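Local coordinates for protein mannan endo-1,6-alpha-mannosidase (Chaetomium thermophilum, PDB 6RY0) that probably cleaves or transfers alpha-1,6-linked mannan as a glycoside hydrolase family 76 enzyme linked to attachment of GPI-anchored glycoproteins to the fungal cell wall, at residues G370-S375 / S382-S387; I307-E310 / A315-A318; G366-F371 / G376-P381. All blocks are in the same frame, centred on the assembly; numbering follows the deposited sequence.

Contact 1 (G370-S375 / S382-S387); sequences GFYWKS and SVDHTS. With CA (calcium ion), chain C.
Tyr372 and Asp384 approach from opposite directions and are joined by a single short hydrogen bond. The phenol OH donates to Asp384 OD2 at 2.6 Å and uses the syn lone pair of that oxygen, on the side of OD1. OD2 lies near the ring plane, at the phenol edge, and the ring and carboxylate planes are 31° apart. Tyr372 CG lies anti to the carbonyl carbon (chi1 -63°), which carries the ring toward 382-387 and puts OH at the carboxylate.

Apolar contact is slight: Val383 CG2 reaches Tyr372 CE1 at 4.3 Å, approaching obliquely. Within 370-375, Phe371 CD2 sits 3.9 Å above the centre of one face of the Tyr372 ring. A phenylalanine in place of Tyr372 would probably leave Asp384 OD2 without its phenolic donor.

Metal binding follows directly in the chain. His385 coordinates the calcium ion through its backbone O at 2.5 Å; four waters and Asp73 OD1 complete the site. The short phenol-carboxylate bond probably stabilises the negative charge of Asp384, and it ties the residue just before the calcium ligand to the buried Tyr372.

Contact 2 (I307-E310 / A315-A318); sequences IPCE and ACTA
Cys309 and Cys316 are joined by a disulfide that closes a small loop, with only six residues between the two half-cystines. The SG atoms are 2.0 Å apart and the C-S-S-C torsion is 95°, close to the 90° preferred by an unstrained disulfide. This bond is the tight part of the contact, bringing the two CA atoms to 5.0 Å. The two halves enter it differently: Cys309 SG stands between its own backbone N and carbonyl carbon (chi1 67°), whereas Cys316 SG lies beside its backbone N and anti to the carbonyl carbon (chi1 -62°). Cys316 SG also lies 3.6 Å from the backbone N of Glu310, the residue after its disulfide partner.

The other side of the contact is looser and involves water. Ala315 brings its methyl group alongside the Cys309 backbone, with CB 3.6 Å from Cys309 O and 4.1 Å from Cys309 CB. Here no direct hydrogen bond joins the segments. Instead a water accepts from Cys316 N at 2.8 Å and can donate to Cys309 O, 3.2 Å away, linking the two backbones beside the sulfur bridge. The covalent bond thus fixes the separation of the two ends of the loop, while the water serves polar backbone atoms that do not reach each other.

Both segments belong to the irregular connection between strand 303-304 and helix 323-337. Pro308 touches Phe260, just ahead of helix 261-278, and Cys309 packs on Met320. Glu310 points its CB away from 315-318; its carboxylate forms a salt bridge with Lys324, fastening the disulfide loop to helix 323-337.

Contact 3 (G366-F371 / G376-P381); sequences GRRCGF and GKFVDP
In the long irregular connection between helices 342-358 and 389-401, which doubles back on itself, 366-371 packs against 376-381, and a classic beta bulge, in which Arg367 and Arg368 both face Gly362, lies at its start. Arg368 makes the largest single contribution. With CG anti to the backbone N (chi1 -175°) and the chain extended as far as NE, its aliphatic part runs past Phe378, placing CD 4.0 Å from Phe378 CZ. One face of the guanidinium is met by Pro381, whose CD stands 3.5 Å above its centre.

Arg368 NH1 makes a salt bridge to Asp380 OD1 at 3.0 Å. The hydrogen bond within it is weak, bent to 123° at the proton, with the guanidinium and carboxylate planes nearly perpendicular at 83°. A water at the guanidinium edge accepts from NH1 and donates to Asp380 OD2, adding a second link. Asp380 OD1 also accepts from Ser382 N, and Arg368 NH2 reaches Ser387 O, so both charged groups hold backbone beyond the turn.

Phe378 also presses on the opposing backbone, its CE1 3.3 Å from Arg368 O. Gly370 fits closely here, because a CB on it would run into Val379 O. Farther along, a water bridges the backbones, accepting from Phe371 N and donating to Val379 O, each at 2.8 Å.

In the fold
Contact 2 comes first along the chain, in the connection between strand 303-304 and helix 323-337; contacts 1 and 3 follow together in the connection between helices 342-358 and 389-401, sharing Gly370 and Phe371. The centres of contacts 1 and 3 are about 7 Å apart, those of 1 and 2 about 10 Å, and those of 2 and 3 about 16 Å. The Phe371 ring also packs on Glu310 and Cys316 of contact 2. All three lie on one side of the chain's centre, within the family 76 range, so two irregular connections are packed together near the calcium site of Asp73 and His385, to which contact 1 contributes directly.

Contact 1 (G370-S375 / S382-S387)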
loop_
_atom_site.group_PDB
_atom_site.type_symbol
_atom_site.label_atom_id
_atom_site.label_comp_id
_atom_site.label_asym_id
_atom_site.label_seq_id
_atom_site.Cartn_x
_atom_site.Cartn_y
_atom_site.Cartn_z
ATOM N N GLY A 370 -20.040 -0.883 -1.338
ATOM C CA GLY A 370 -19.566 -2.057 -2.046
ATOM C C GLY A 370 -18.336 -1.744 -2.883
ATOM O O GLY A 370 -17.677 -0.713 -2.720
ATOM N N PHE A 371 -18.026 -2.694 -3.758
ATOM C CA PHE A 371 -16.789 -2.741 -4.513
ATOM C C PHE A 371 -16.945 -2.379 -5.970
ATOM O O PHE A 371 -15.968 -1.973 -6.620
ATOM C CB PHE A 371 -16.236 -4.161 -4.469
ATOM C CG PHE A 371 -14.900 -4.329 -5.150
ATOM C CD1 PHE A 371 -13.766 -3.709 -4.642
ATOM C CD2 PHE A 371 -14.775 -5.119 -6.281
ATOM C CE1 PHE A 371 -12.543 -3.887 -5.239
ATOM C CE2 PHE A 371 -13.540 -5.302 -6.867
ATOM C CZ PHE A 371 -12.432 -4.666 -6.357
ATOM N N TYR A 372 -18.130 -2.584 -6.533
ATOM C CA TYR A 372 -18.302 -2.610 -7.992
ATOM C C TYR A 372 -18.663 -1.217 -8.470
ATOM O O TYR A 372 -19.786 -0.928 -8.938
ATOM C CB TYR A 372 -19.336 -3.705 -8.373
ATOM C CG TYR A 372 -18.834 -5.095 -7.978
ATOM C CD1 TYR A 372 -19.028 -5.570 -6.699
ATOM C CD2 TYR A 372 -18.135 -5.891 -8.865
ATOM C CE1 TYR A 372 -18.547 -6.795 -6.296
ATOM C CE2 TYR A 372 -17.641 -7.127 -8.481
ATOM C CZ TYR A 372 -17.840 -7.573 -7.192
ATOM O OH TYR A 372 -17.349 -8.799 -6.834
ATOM N N TRP A 373 -17.689 -0.316 -8.349
ATOM C CA TRP A 373 -17.939 1.094 -8.596
ATOM C C TRP A 373 -18.340 1.353 -10.049
ATOM O O TRP A 373 -19.295 2.079 -10.323
ATOM C CB TRP A 373 -16.720 1.936 -8.219
ATOM C CG TRP A 373 -16.209 1.760 -6.824
ATOM C CD1 TRP A 373 -16.772 1.065 -5.789
ATOM C CD2 TRP A 373 -14.985 2.298 -6.327
ATOM N NE1 TRP A 373 -15.963 1.137 -4.673
ATOM C CE2 TRP A 373 -14.856 1.883 -4.978
ATOM C CE3 TRP A 373 -13.996 3.111 -6.878
ATOM C CZ2 TRP A 373 -13.777 2.249 -4.177
ATOM C CZ3 TRP A 373 -12.914 3.472 -6.084
ATOM C CH2 TRP A 373 -12.825 3.036 -4.741
ATOM N N LYS A 374 -17.595 0.768 -10.973
ATOM C CA LYS A 374 -17.893 0.983 -12.385
ATOM C C LYS A 374 -19.331 0.584 -12.724
ATOM O O LYS A 374 -19.975 1.252 -13.528
ATOM C CB LYS A 374 -16.902 0.232 -13.247
ATOM C CG LYS A 374 -17.170 0.346 -14.777
ATOM C CD LYS A 374 -17.120 1.790 -15.365
ATOM C CE LYS A 374 -17.416 1.829 -16.863
ATOM N NZ LYS A 374 -18.826 1.702 -17.294
ATOM N N SER A 375 -19.824 -0.480 -12.112
ATOM C CA SER A 375 -21.177 -0.975 -12.398
ATOM C C SER A 375 -22.256 0.004 -12.055
ATOM O O SER A 375 -23.375 -0.103 -12.548
ATOM C CB SER A 375 -21.475 -2.259 -11.611
ATOM O OG SER A 375 -21.862 -2.033 -10.254
ATOM N N SER A 382 -21.161 -9.429 0.966
ATOM C CA SER A 382 -21.283 -10.853 1.219
ATOM C C SER A 382 -21.074 -11.666 -0.078
ATOM O O SER A 382 -20.683 -12.836 0.020
ATOM C CB SER A 382 -22.660 -11.143 1.810
ATOM O OG SER A 382 -23.682 -10.918 0.843
ATOM N N VAL A 383 -21.251 -11.062 -1.255
ATOM C CA VAL A 383 -21.034 -11.806 -2.481
ATOM C C VAL A 383 -19.581 -12.209 -2.616
ATOM O O VAL A 383 -19.273 -13.220 -3.275
ATOM C CB VAL A 383 -21.505 -11.052 -3.771
ATOM C CG1 VAL A 383 -22.967 -10.688 -3.639
ATOM C CG2 VAL A 383 -20.594 -9.881 -4.156
ATOM N N ASP A 384 -18.684 -11.423 -2.014
ATOM C CA ASP A 384 -17.264 -11.741 -2.021
ATOM C C ASP A 384 -16.789 -12.275 -0.674
ATOM O O ASP A 384 -15.600 -12.338 -0.406
ATOM C CB ASP A 384 -16.455 -10.555 -2.514
ATOM C CG ASP A 384 -16.734 -10.249 -3.972
ATOM O OD1 ASP A 384 -16.731 -11.176 -4.801
ATOM O OD2 ASP A 384 -16.982 -9.070 -4.303
ATOM N N HIS A 385 -17.738 -12.707 0.156
ATOM C CA HIS A 385 -17.446 -13.530 1.329
ATOM C C HIS A 385 -16.661 -12.816 2.409
ATOM O O HIS A 385 -15.926 -13.461 3.161
ATOM C CB HIS A 385 -16.724 -14.829 0.927
ATOM C CG HIS A 385 -17.319 -15.475 -0.264
ATOM N ND1 HIS A 385 -18.514 -16.152 -0.201
ATOM C CD2 HIS A 385 -16.955 -15.468 -1.566
ATOM C CE1 HIS A 385 -18.842 -16.582 -1.409
ATOM N NE2 HIS A 385 -17.911 -16.180 -2.257
ATOM N N THR A 386 -16.853 -11.507 2.540
ATOM C CA THR A 386 -16.314 -10.769 3.668
ATOM C C THR A 386 -17.367 -9.826 4.205
ATOM O O THR A 386 -18.382 -9.549 3.554
ATOM C CB THR A 386 -15.024 -9.948 3.351
ATOM O OG1 THR A 386 -15.373 -8.656 2.858
ATOM C CG2 THR A 386 -14.085 -10.660 2.425
ATOM N N SER A 387 -17.070 -9.265 5.374
ATOM C CA SER A 387 -17.920 -8.270 5.982
ATOM C C SER A 387 -17.886 -6.917 5.296
ATOM O O SER A 387 -18.753 -6.103 5.567
ATOM C CB SER A 387 -17.590 -8.110 7.452
ATOM O OG SER A 387 -16.241 -7.680 7.570
HETATM CA CA CA C . -15.343 -14.896 5.069
HETATM O O HOH W 1 -13.255 -15.767 5.808
HETATM O O HOH W 2 -15.563 -15.309 7.501
HETATM O O HOH W 3 -17.409 -14.320 5.773
HETATM O O HOH W 4 -13.761 -15.102 3.737
#

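Contact 2 (I307-E310 / A315-A318)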
loop_
_atom_site.group_PDB
_atom_site.type_symbol
_atom_site.label_atom_id
_atom_site.label_comp_id
_atom_site.label_asym_id
_atom_site.label_seq_id
_atom_site.Cartn_x
_atom_site.Cartn_y
_atom_site.Cartn_z
ATOM N N ILE A 307 -9.118 -5.470 -12.904
ATOM C CA ILE A 307 -9.319 -6.295 -14.099
ATOM C C ILE A 307 -9.244 -7.812 -13.859
ATOM O O ILE A 307 -9.981 -8.495 -14.539
ATOM C CB ILE A 307 -8.644 -5.767 -15.396
ATOM C CG1 ILE A 307 -7.177 -5.647 -15.158
ATOM C CG2 ILE A 307 -9.239 -4.430 -15.873
ATOM C CD1 ILE A 307 -6.377 -4.902 -16.241
ATOM N N PRO A 308 -8.389 -8.354 -12.961
ATOM C CA PRO A 308 -8.377 -9.816 -12.877
ATOM C C PRO A 308 -9.592 -10.441 -12.242
ATOM O O PRO A 308 -9.742 -11.653 -12.379
ATOM C CB PRO A 308 -7.132 -10.118 -12.032
ATOM C CG PRO A 308 -6.269 -8.882 -12.185
ATOM C CD PRO A 308 -7.279 -7.772 -12.183
ATOM N N CYS A 309 -10.420 -9.686 -11.535
ATOM C CA CYS A 309 -11.513 -10.291 -10.781
ATOM C C CYS A 309 -12.834 -9.577 -10.831
ATOM O O CYS A 309 -13.843 -10.220 -10.614
ATOM C CB CYS A 309 -11.077 -10.549 -9.334
ATOM S SG CYS A 309 -10.765 -9.066 -8.344
ATOM N N GLU A 310 -12.882 -8.283 -11.104
ATOM C CA GLU A 310 -14.100 -7.507 -10.910
ATOM C C GLU A 310 -15.161 -7.752 -11.984
ATOM O O GLU A 310 -16.305 -7.359 -11.813
ATOM C CB GLU A 310 -13.736 -6.022 -10.819
ATOM C CG GLU A 310 -14.890 -5.124 -10.457
ATOM C CD GLU A 310 -14.514 -3.681 -10.138
ATOM O OE1 GLU A 310 -13.337 -3.374 -9.851
ATOM O OE2 GLU A 310 -15.449 -2.845 -10.138
ATOM N N ALA A 315 -15.515 -13.266 -7.327
ATOM C CA ALA A 315 -14.160 -13.676 -7.682
ATOM C C ALA A 315 -13.070 -12.950 -6.883
ATOM O O ALA A 315 -12.029 -13.524 -6.619
ATOM C CB ALA A 315 -13.916 -13.466 -9.163
ATOM N N CYS A 316 -13.267 -11.691 -6.547
ATOM C CA CYS A 316 -12.197 -10.966 -5.854
ATOM C C CYS A 316 -12.003 -11.456 -4.423
ATOM O O CYS A 316 -12.978 -11.592 -3.688
ATOM C CB CYS A 316 -12.489 -9.475 -5.870
ATOM S SG CYS A 316 -12.561 -8.673 -7.528
ATOM N N THR A 317 -10.752 -11.673 -4.010
ATOM C CA THR A 317 -10.467 -12.074 -2.645
ATOM C C THR A 317 -10.425 -10.858 -1.729
ATOM O O THR A 317 -10.376 -9.714 -2.184
ATOM C CB THR A 317 -9.105 -12.753 -2.557
ATOM O OG1 THR A 317 -8.117 -11.769 -2.850
ATOM C CG2 THR A 317 -8.958 -13.949 -3.520
ATOM N N ALA A 318 -10.398 -11.108 -0.418
ATOM C CA ALA A 318 -10.322 -10.023 0.550
ATOM C C ALA A 318 -9.170 -9.076 0.212
ATOM O O ALA A 318 -9.317 -7.856 0.281
ATOM C CB ALA A 318 -10.163 -10.568 1.950
HETATM O O HOH W 5 -15.431 -10.433 -7.883
#

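Contact 3 (G366-F371 / G376-P381)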
loop_
_atom_site.group_PDB
_atom_site.type_symbol
_atom_site.label_atom_id
_atom_site.label_comp_id
_atom_site.label_asym_id
_atom_site.label_seq_id
_atom_site.Cartn_x
_atom_site.Cartn_y
_atom_site.Cartn_z
ATOM N N GLY A 366 -28.111 2.770 4.581
ATOM C CA GLY A 366 -28.311 3.670 3.450
ATOM C C GLY A 366 -27.014 4.258 2.901
ATOM O O GLY A 366 -27.059 5.051 1.972
ATOM N N ARG A 367 -25.871 3.847 3.448
ATOM C CA ARG A 367 -24.585 4.384 3.014
ATOM C C ARG A 367 -23.525 3.299 2.963
ATOM O O ARG A 367 -22.344 3.610 2.795
ATOM C CB ARG A 367 -24.143 5.530 3.923
ATOM C CG ARG A 367 -23.787 5.097 5.330
ATOM C CD ARG A 367 -23.614 6.288 6.262
ATOM N NE ARG A 367 -22.993 5.871 7.487
ATOM C CZ ARG A 367 -23.010 6.534 8.638
ATOM N NH1 ARG A 367 -23.740 7.622 8.798
ATOM N NH2 ARG A 367 -22.269 6.091 9.648
ATOM N N ARG A 368 -23.908 2.032 3.067
ATOM C CA ARG A 368 -22.911 0.968 3.068
ATOM C C ARG A 368 -22.247 0.907 1.694
ATOM O O ARG A 368 -22.910 1.015 0.664
ATOM C CB ARG A 368 -23.552 -0.366 3.444
ATOM C CG ARG A 368 -22.593 -1.553 3.598
ATOM C CD ARG A 368 -23.341 -2.855 3.985
ATOM N NE ARG A 368 -22.386 -3.927 4.167
ATOM C CZ ARG A 368 -22.563 -5.231 4.071
ATOM N NH1 ARG A 368 -23.685 -5.784 3.642
ATOM N NH2 ARG A 368 -21.476 -5.987 4.297
ATOM N N CYS A 369 -20.933 0.683 1.691
ATOM C CA CYS A 369 -20.139 0.688 0.466
ATOM C C CYS A 369 -19.838 -0.718 -0.033
ATOM O O CYS A 369 -19.366 -1.576 0.700
ATOM C CB CYS A 369 -18.814 1.411 0.701
ATOM S SG CYS A 369 -18.935 3.197 1.016
ATOM N N GLY A 370 -20.040 -0.883 -1.338
ATOM C CA GLY A 370 -19.566 -2.057 -2.046
ATOM C C GLY A 370 -18.336 -1.744 -2.883
ATOM O O GLY A 370 -17.677 -0.713 -2.720
ATOM N N PHE A 371 -18.026 -2.694 -3.758
ATOM C CA PHE A 371 -16.789 -2.741 -4.513
ATOM C C PHE A 371 -16.945 -2.379 -5.970
ATOM O O PHE A 371 -15.968 -1.973 -6.620
ATOM C CB PHE A 371 -16.236 -4.161 -4.469
ATOM C CG PHE A 371 -14.900 -4.329 -5.150
ATOM C CD1 PHE A 371 -13.766 -3.709 -4.642
ATOM C CD2 PHE A 371 -14.775 -5.119 -6.281
ATOM C CE1 PHE A 371 -12.543 -3.887 -5.239
ATOM C CE2 PHE A 371 -13.540 -5.302 -6.867
ATOM C CZ PHE A 371 -12.432 -4.666 -6.357
ATOM N N GLY A 376 -21.983 0.923 -11.151
ATOM C CA GLY A 376 -22.968 1.912 -10.757
ATOM C C GLY A 376 -23.978 1.489 -9.715
ATOM O O GLY A 376 -24.872 2.280 -9.396
ATOM N N LYS A 377 -23.846 0.283 -9.185
ATOM C CA LYS A 377 -24.843 -0.269 -8.265
ATOM C C LYS A 377 -24.152 -0.847 -7.045
ATOM O O LYS A 377 -23.083 -1.431 -7.147
ATOM C CB LYS A 377 -25.643 -1.384 -8.957
ATOM C CG LYS A 377 -26.271 -0.953 -10.261
ATOM C CD LYS A 377 -27.022 -2.074 -10.956
ATOM C CE LYS A 377 -27.596 -1.638 -12.302
ATOM N NZ LYS A 377 -28.413 -2.700 -12.935
ATOM N N PHE A 378 -24.816 -0.714 -5.905
ATOM C CA PHE A 378 -24.386 -1.369 -4.688
ATOM C C PHE A 378 -24.536 -2.867 -4.826
ATOM O O PHE A 378 -25.594 -3.360 -5.203
ATOM C CB PHE A 378 -25.205 -0.876 -3.492
ATOM C CG PHE A 378 -24.903 -1.636 -2.229
ATOM C CD1 PHE A 378 -23.750 -1.343 -1.495
ATOM C CD2 PHE A 378 -25.719 -2.665 -1.788
ATOM C CE1 PHE A 378 -23.428 -2.059 -0.377
ATOM C CE2 PHE A 378 -25.416 -3.351 -0.655
ATOM C CZ PHE A 378 -24.258 -3.058 0.056
ATOM N N VAL A 379 -23.485 -3.585 -4.467
ATOM C CA VAL A 379 -23.448 -5.032 -4.379
ATOM C C VAL A 379 -23.033 -5.344 -2.943
ATOM O O VAL A 379 -22.038 -4.830 -2.447
ATOM C CB VAL A 379 -22.412 -5.626 -5.362
ATOM C CG1 VAL A 379 -22.300 -7.100 -5.182
ATOM C CG2 VAL A 379 -22.761 -5.268 -6.806
ATOM N N ASP A 380 -23.795 -6.209 -2.285
ATOM C CA ASP A 380 -23.472 -6.563 -0.920
ATOM C C ASP A 380 -22.111 -7.249 -0.847
ATOM O O ASP A 380 -21.868 -8.212 -1.564
ATOM C CB ASP A 380 -24.551 -7.514 -0.391
ATOM C CG ASP A 380 -24.532 -7.620 1.096
ATOM O OD1 ASP A 380 -23.501 -7.971 1.660
ATOM O OD2 ASP A 380 -25.518 -7.248 1.737
ATOM N N PRO A 381 -21.215 -6.774 0.039
ATOM C CA PRO A 381 -19.930 -7.454 0.226
ATOM C C PRO A 381 -20.020 -8.933 0.533
ATOM O O PRO A 381 -19.042 -9.643 0.300
ATOM C CB PRO A 381 -19.271 -6.661 1.364
ATOM C CG PRO A 381 -19.822 -5.272 1.155
ATOM C CD PRO A 381 -21.251 -5.472 0.733
HETATM O O HOH W 6 -25.953 -4.783 3.001
HETATM O O HOH W 7 -19.425 -5.078 -3.335
#